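Local coordinates for protein methylmalonyl-CoA carboxyltransferase 12S subunit (Propionibacterium freudenreichii, PDB 1ON3) that transfers the carboxyl group of methylmalonyl-CoA to the biotin of the 1.3S subunit, as the hexameric core of transcarboxylase, at residues Thr122-Gln125 against Ala126-Thr129; Val489-Pro492 against Ala493-Arg496. All blocks are in the same frame, centred on the assembly; numbering follows the deposited sequence.

Contact 1 (Thr122-Gln125 against Ala126-Thr129); sequences TMEQ and ALLT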
ATOM      1  N   THR E 122     -25.382   0.536  15.692  1.00 11.07           N
ATOM      2  CA  THR E 122     -25.991   0.971  14.438  1.00 12.49           C
ATOM      3  C   THR E 122     -25.012   1.839  13.662  1.00 13.23           C
ATOM      4  O   THR E 122     -24.947   1.772  12.442  1.00 10.16           O
ATOM      5  CB  THR E 122     -27.296   1.753  14.690  1.00 13.30           C
ATOM      6  OG1 THR E 122     -28.199   0.921  15.421  1.00 18.88           O
ATOM      7  CG2 THR E 122     -27.950   2.144  13.377  1.00 13.05           C
ATOM      8  N   MET E 123     -24.251   2.661  14.377  1.00 13.10           N
ATOM      9  CA  MET E 123     -23.245   3.507  13.733  1.00  8.41           C
ATOM     10  C   MET E 123     -22.143   2.627  13.129  1.00 11.47           C
ATOM     11  O   MET E 123     -21.645   2.899  12.023  1.00 11.27           O
ATOM     12  CB  MET E 123     -22.639   4.456  14.777  1.00  7.56           C
ATOM     13  CG  MET E 123     -23.618   5.514  15.266  1.00  7.03           C
ATOM     14  SD  MET E 123     -22.937   6.446  16.638  1.00 12.76           S
ATOM     15  CE  MET E 123     -21.559   7.317  15.834  1.00 13.35           C
ATOM     16  N   GLU E 124     -21.743   1.584  13.858  1.00 10.86           N
ATOM     17  CA  GLU E 124     -20.714   0.669  13.358  1.00 12.69           C
ATOM     18  C   GLU E 124     -21.217  -0.031  12.106  1.00 13.42           C
ATOM     19  O   GLU E 124     -20.422  -0.342  11.221  1.00 14.20           O
ATOM     20  CB  GLU E 124     -20.331  -0.392  14.403  1.00 18.12           C
ATOM     21  CG  GLU E 124     -19.626   0.153  15.656  1.00 15.39           C
ATOM     22  CD  GLU E 124     -18.172   0.579  15.439  1.00 20.38           C
ATOM     23  OE1 GLU E 124     -17.555   1.042  16.430  1.00 18.96           O
ATOM     24  OE2 GLU E 124     -17.634   0.457  14.307  1.00 15.84           O
ATOM     25  N   GLN E 125     -22.518  -0.306  12.038  1.00 11.92           N
ATOM     26  CA  GLN E 125     -23.076  -0.947  10.848  1.00 13.84           C
ATOM     27  C   GLN E 125     -23.070   0.031   9.670  1.00 11.46           C
ATOM     28  O   GLN E 125     -22.858  -0.372   8.526  1.00 12.15           O
ATOM     29  CB  GLN E 125     -24.504  -1.442  11.097  1.00 14.36           C
ATOM     30  CG  GLN E 125     -24.648  -2.398  12.280  1.00 23.99           C
ATOM     31  CD  GLN E 125     -23.631  -3.524  12.274  1.00 27.28           C
ATOM     32  OE1 GLN E 125     -23.657  -4.397  11.405  1.00 35.53           O
ATOM     33  NE2 GLN E 125     -22.724  -3.510  13.252  1.00 31.52           N
ATOM     34  N   ALA E 126     -23.332   1.309   9.931  1.00 10.94           N
ATOM     35  CA  ALA E 126     -23.298   2.297   8.848  1.00  9.84           C
ATOM     36  C   ALA E 126     -21.873   2.364   8.292  1.00  7.74           C
ATOM     37  O   ALA E 126     -21.675   2.449   7.081  1.00  7.76           O
ATOM     38  CB  ALA E 126     -23.722   3.696   9.358  1.00 11.07           C
ATOM     39  N   LEU E 127     -20.891   2.316   9.187  1.00 11.56           N
ATOM     40  CA  LEU E 127     -19.475   2.371   8.814  1.00 14.22           C
ATOM     41  C   LEU E 127     -19.063   1.123   8.019  1.00 12.20           C
ATOM     42  O   LEU E 127     -18.421   1.215   6.980  1.00  9.59           O
ATOM     43  CB  LEU E 127     -18.605   2.497  10.082  1.00 11.49           C
ATOM     44  CG  LEU E 127     -17.085   2.624   9.886  1.00 15.56           C
ATOM     45  CD1 LEU E 127     -16.785   3.904   9.119  1.00 13.19           C
ATOM     46  CD2 LEU E 127     -16.368   2.658  11.242  1.00 16.50           C
ATOM     47  N   LEU E 128     -19.446  -0.043   8.520  1.00 13.06           N
ATOM     48  CA  LEU E 128     -19.119  -1.318   7.870  1.00 13.09           C
ATOM     49  C   LEU E 128     -19.704  -1.465   6.460  1.00 12.61           C
ATOM     50  O   LEU E 128     -19.081  -2.058   5.587  1.00 13.82           O
ATOM     51  CB  LEU E 128     -19.633  -2.472   8.729  1.00 15.10           C
ATOM     52  CG  LEU E 128     -19.302  -3.876   8.217  1.00 18.51           C
ATOM     53  CD1 LEU E 128     -17.805  -4.132   8.356  1.00 15.20           C
ATOM     54  CD2 LEU E 128     -20.083  -4.906   9.022  1.00 20.17           C
ATOM     55  N   THR E 129     -20.908  -0.946   6.254  1.00 11.13           N
ATOM     56  CA  THR E 129     -21.586  -1.050   4.963  1.00 13.16           C
ATOM     57  C   THR E 129     -21.462   0.222   4.129  1.00 12.98           C
ATOM     58  O   THR E 129     -21.948   0.289   2.992  1.00 13.73           O
ATOM     59  CB  THR E 129     -23.074  -1.371   5.169  1.00 12.33           C
ATOM     60  OG1 THR E 129     -23.677  -0.339   5.959  1.00 11.73           O
ATOM     61  CG2 THR E 129     -23.236  -2.732   5.899  1.00 14.96           C
TER

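Contact 2 (Val489-Pro492 against Ala493-Arg496); sequences VIDP and ADTR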
ATOM      1  N   VAL E 489     -10.276  36.756 -18.055  1.00 16.84           N
ATOM      2  CA  VAL E 489     -11.170  37.815 -17.584  1.00 15.94           C
ATOM      3  C   VAL E 489     -12.420  37.478 -18.390  1.00 18.21           C
ATOM      4  O   VAL E 489     -12.348  37.318 -19.607  1.00 21.78           O
ATOM      5  CB  VAL E 489     -10.659  39.225 -17.947  1.00 17.50           C
ATOM      6  CG1 VAL E 489     -11.632  40.287 -17.424  1.00 14.78           C
ATOM      7  CG2 VAL E 489      -9.275  39.440 -17.343  1.00 20.32           C
ATOM      8  N   ILE E 490     -13.559  37.357 -17.720  1.00 18.32           N
ATOM      9  CA  ILE E 490     -14.777  36.942 -18.401  1.00 15.97           C
ATOM     10  C   ILE E 490     -15.954  37.895 -18.378  1.00 12.63           C
ATOM     11  O   ILE E 490     -16.060  38.760 -17.523  1.00 19.98           O
ATOM     12  CB  ILE E 490     -15.301  35.597 -17.817  1.00 17.42           C
ATOM     13  CG1 ILE E 490     -15.730  35.783 -16.350  1.00 16.27           C
ATOM     14  CG2 ILE E 490     -14.220  34.527 -17.905  1.00 21.28           C
ATOM     15  CD1 ILE E 490     -16.406  34.552 -15.731  1.00 17.13           C
ATOM     16  N   ASP E 491     -16.847  37.698 -19.342  1.00 16.82           N
ATOM     17  CA  ASP E 491     -18.083  38.450 -19.434  1.00 18.99           C
ATOM     18  C   ASP E 491     -18.902  37.788 -18.314  1.00 17.57           C
ATOM     19  O   ASP E 491     -19.065  36.557 -18.296  1.00 17.61           O
ATOM     20  CB  ASP E 491     -18.716  38.201 -20.812  1.00 16.59           C
ATOM     21  CG  ASP E 491     -20.115  38.781 -20.953  1.00 18.85           C
ATOM     22  OD1 ASP E 491     -20.618  38.769 -22.098  1.00 17.81           O
ATOM     23  OD2 ASP E 491     -20.723  39.224 -19.955  1.00 16.78           O
ATOM     24  N   PRO E 492     -19.399  38.585 -17.355  1.00 15.58           N
ATOM     25  CA  PRO E 492     -20.192  38.026 -16.251  1.00 15.24           C
ATOM     26  C   PRO E 492     -21.288  37.092 -16.748  1.00 17.91           C
ATOM     27  O   PRO E 492     -21.655  36.121 -16.074  1.00 16.49           O
ATOM     28  CB  PRO E 492     -20.758  39.266 -15.566  1.00 13.99           C
ATOM     29  CG  PRO E 492     -19.682  40.297 -15.802  1.00 12.67           C
ATOM     30  CD  PRO E 492     -19.273  40.049 -17.232  1.00 16.59           C
ATOM     31  N   ALA E 493     -21.802  37.381 -17.939  1.00 17.23           N
ATOM     32  CA  ALA E 493     -22.874  36.577 -18.518  1.00 18.67           C
ATOM     33  C   ALA E 493     -22.501  35.116 -18.761  1.00 16.31           C
ATOM     34  O   ALA E 493     -23.384  34.268 -18.839  1.00 19.56           O
ATOM     35  CB  ALA E 493     -23.360  37.216 -19.838  1.00 16.38           C
ATOM     36  N   ASP E 494     -21.204  34.826 -18.892  1.00 15.51           N
ATOM     37  CA  ASP E 494     -20.737  33.460 -19.146  1.00 14.87           C
ATOM     38  C   ASP E 494     -20.305  32.698 -17.884  1.00 17.21           C
ATOM     39  O   ASP E 494     -19.764  31.602 -17.986  1.00 17.23           O
ATOM     40  CB  ASP E 494     -19.542  33.461 -20.115  1.00 17.34           C
ATOM     41  CG  ASP E 494     -19.844  34.160 -21.445  1.00 18.08           C
ATOM     42  OD1 ASP E 494     -20.960  34.003 -21.969  1.00 22.99           O
ATOM     43  OD2 ASP E 494     -18.948  34.846 -21.975  1.00 19.11           O
ATOM     44  N   THR E 495     -20.533  33.278 -16.710  1.00 15.45           N
ATOM     45  CA  THR E 495     -20.118  32.638 -15.461  1.00 14.95           C
ATOM     46  C   THR E 495     -20.520  31.166 -15.320  1.00 14.89           C
ATOM     47  O   THR E 495     -19.669  30.309 -15.054  1.00 15.30           O
ATOM     48  CB  THR E 495     -20.632  33.435 -14.258  1.00 15.23           C
ATOM     49  OG1 THR E 495     -20.139  34.778 -14.349  1.00 13.92           O
ATOM     50  CG2 THR E 495     -20.127  32.818 -12.935  1.00 15.60           C
ATOM     51  N   ARG E 496     -21.799  30.859 -15.501  1.00 16.13           N
ATOM     52  CA  ARG E 496     -22.241  29.470 -15.376  1.00 14.59           C
ATOM     53  C   ARG E 496     -21.450  28.557 -16.309  1.00 16.31           C
ATOM     54  O   ARG E 496     -20.962  27.506 -15.893  1.00 13.65           O
ATOM     55  CB  ARG E 496     -23.735  29.352 -15.663  1.00 13.85           C
ATOM     56  CG  ARG E 496     -24.307  27.940 -15.461  1.00 14.76           C
ATOM     57  CD  ARG E 496     -25.812  27.948 -15.633  1.00 17.46           C
ATOM     58  NE  ARG E 496     -26.357  26.654 -16.043  1.00 18.64           N
ATOM     59  CZ  ARG E 496     -26.535  25.610 -15.240  1.00 22.05           C
ATOM     60  NH1 ARG E 496     -26.214  25.682 -13.947  1.00 19.00           N
ATOM     61  NH2 ARG E 496     -27.047  24.487 -15.739  1.00 14.66           N
TER
HETATM   62  O   HOH W   1     -21.920  36.331 -22.904  1.00 18.32           O
HETATM   63  O   HOH W   2     -16.451  35.685 -21.176  1.00 19.95           O

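Contact 1 (Thr122-Gln125 against Ala126-Thr129)
Thr129 turns its hydroxyl back to the carbonyl oxygen of Gln125, one helical turn earlier, with Thr129 OG1 donating to Gln125 O at 2.7 Å and tilted 25° from the carbonyl plane. The first torsion makes this possible: at chi1 59° the hydroxyl sits between the backbone N and the carbonyl carbon, which brings OG1 back toward the preceding turn. Gln125 O also accepts the backbone bond from Thr129 N at 3.0 Å, and the two donors approach from opposite faces of the carbonyl plane, so one acceptor is gripped by two bonds to the same residue. Upstream the i to i+4 ladder is regular, with Leu128 N 2.9 Å from Glu124 O and Leu127 N 3.0 Å from Met123 O. These turns belong to helix 113-129, the connection in a beta-alpha-beta unit between strands 95-102 and 133-139 of the N-terminal half, whose family belongs to the ClpP/crotonase clan. Along another side of the helix Glu124 and Leu127 run side by side and point the same way; the bend of Glu124 at chi2 leaves OE2 4.0 Å from Leu127 CD2, while the same oxygen forms a salt bridge with Lys163 on helix 147-164. Leu128 meets the preceding turn through its CB alone, 3.4 Å from Glu124 O, and its side chain packs on Asp426 of a neighbouring subunit. Gln125 is bent likewise at chi2, and its amide is held at both ends: NE2 bonds to Glu121 O, and OE1 to the hydroxyl of Tyr506 of that same neighbouring subunit. Thr122, Ala126 and Thr129 share a neighbour in His98 of strand 95-102.

Contact 2 (Val489-Pro492 against Ala493-Arg496)
Ala493, Pro492 and Asp491 lose the most surface here, and the carboxylate of Asp491 reaches forward to Ala493. With CG anti to the backbone N (chi1 172°), Asp491 OD2 lies 2.9 Å from Ala493 N and accepts its hydrogen at an N-H...O angle of 159°, although the nitrogen stands above the carboxylate plane. The same oxygen is 3.3 Å from Ala493 CB, so the methyl is pressed against the group that its own N-H holds. A side-chain oxygen taking the N-H two residues on defines an Asx turn. Asp491 O in turn accepts from Asp494 N at 2.8 Å, which closes the short 3-10 turn through Pro492 and Ala493 that leads out of strand 488-489 into helix 495-505, at the edge of the sheet in the C-terminal half. Pro492 contributes its carbonyl: Thr495 OG1 donates to Pro492 O at 2.7 Å, and Thr495 N also bonds to it. Both donors come from one face of the carbonyl plane. Ile490 crosses Thr495 at about a right angle, its CD1 4.0 Å from Thr495 OG1. Asp494 occupies the N-cap position without a capping bond from its side chain. Its carboxylate lies near that of Asp491, with Asp491 OD1 and Asp494 OD2 4.3 Å apart. Two waters bridge the pair: one donates to Asp491 OD1 and Asp494 OD1, the other accepts from Asp491 N and donates to Asp494 OD2. The like charges are probably eased by Arg279, which forms a salt bridge with Asp491 OD1. Beyond the turn, Pro492 packs on Trp431 and, across a subunit boundary, on Met12 of another subunit.

Overall arrangement
Following the chain from the N terminus, contact 1 comes first, on helix 113-129, which carries the chain from strand 95-102 to strand 133-139 in the N-terminal sheet. Contact 2 begins at the end of the last strand of the second sheet, 488-489, where the chain turns into helix 495-505. Each contact joins two adjoining segments and closes only a turn, no long loop; the two stand in series, neither nested nor crossed. The centres of contact 1 and contact 2 are about 45 Å apart. The nearest atoms of contact 1 and contact 2 are about 31 Å apart, so the two do not touch. Both lie close to other subunits of the hexamer, contact 1 and contact 2 each meeting a different copy.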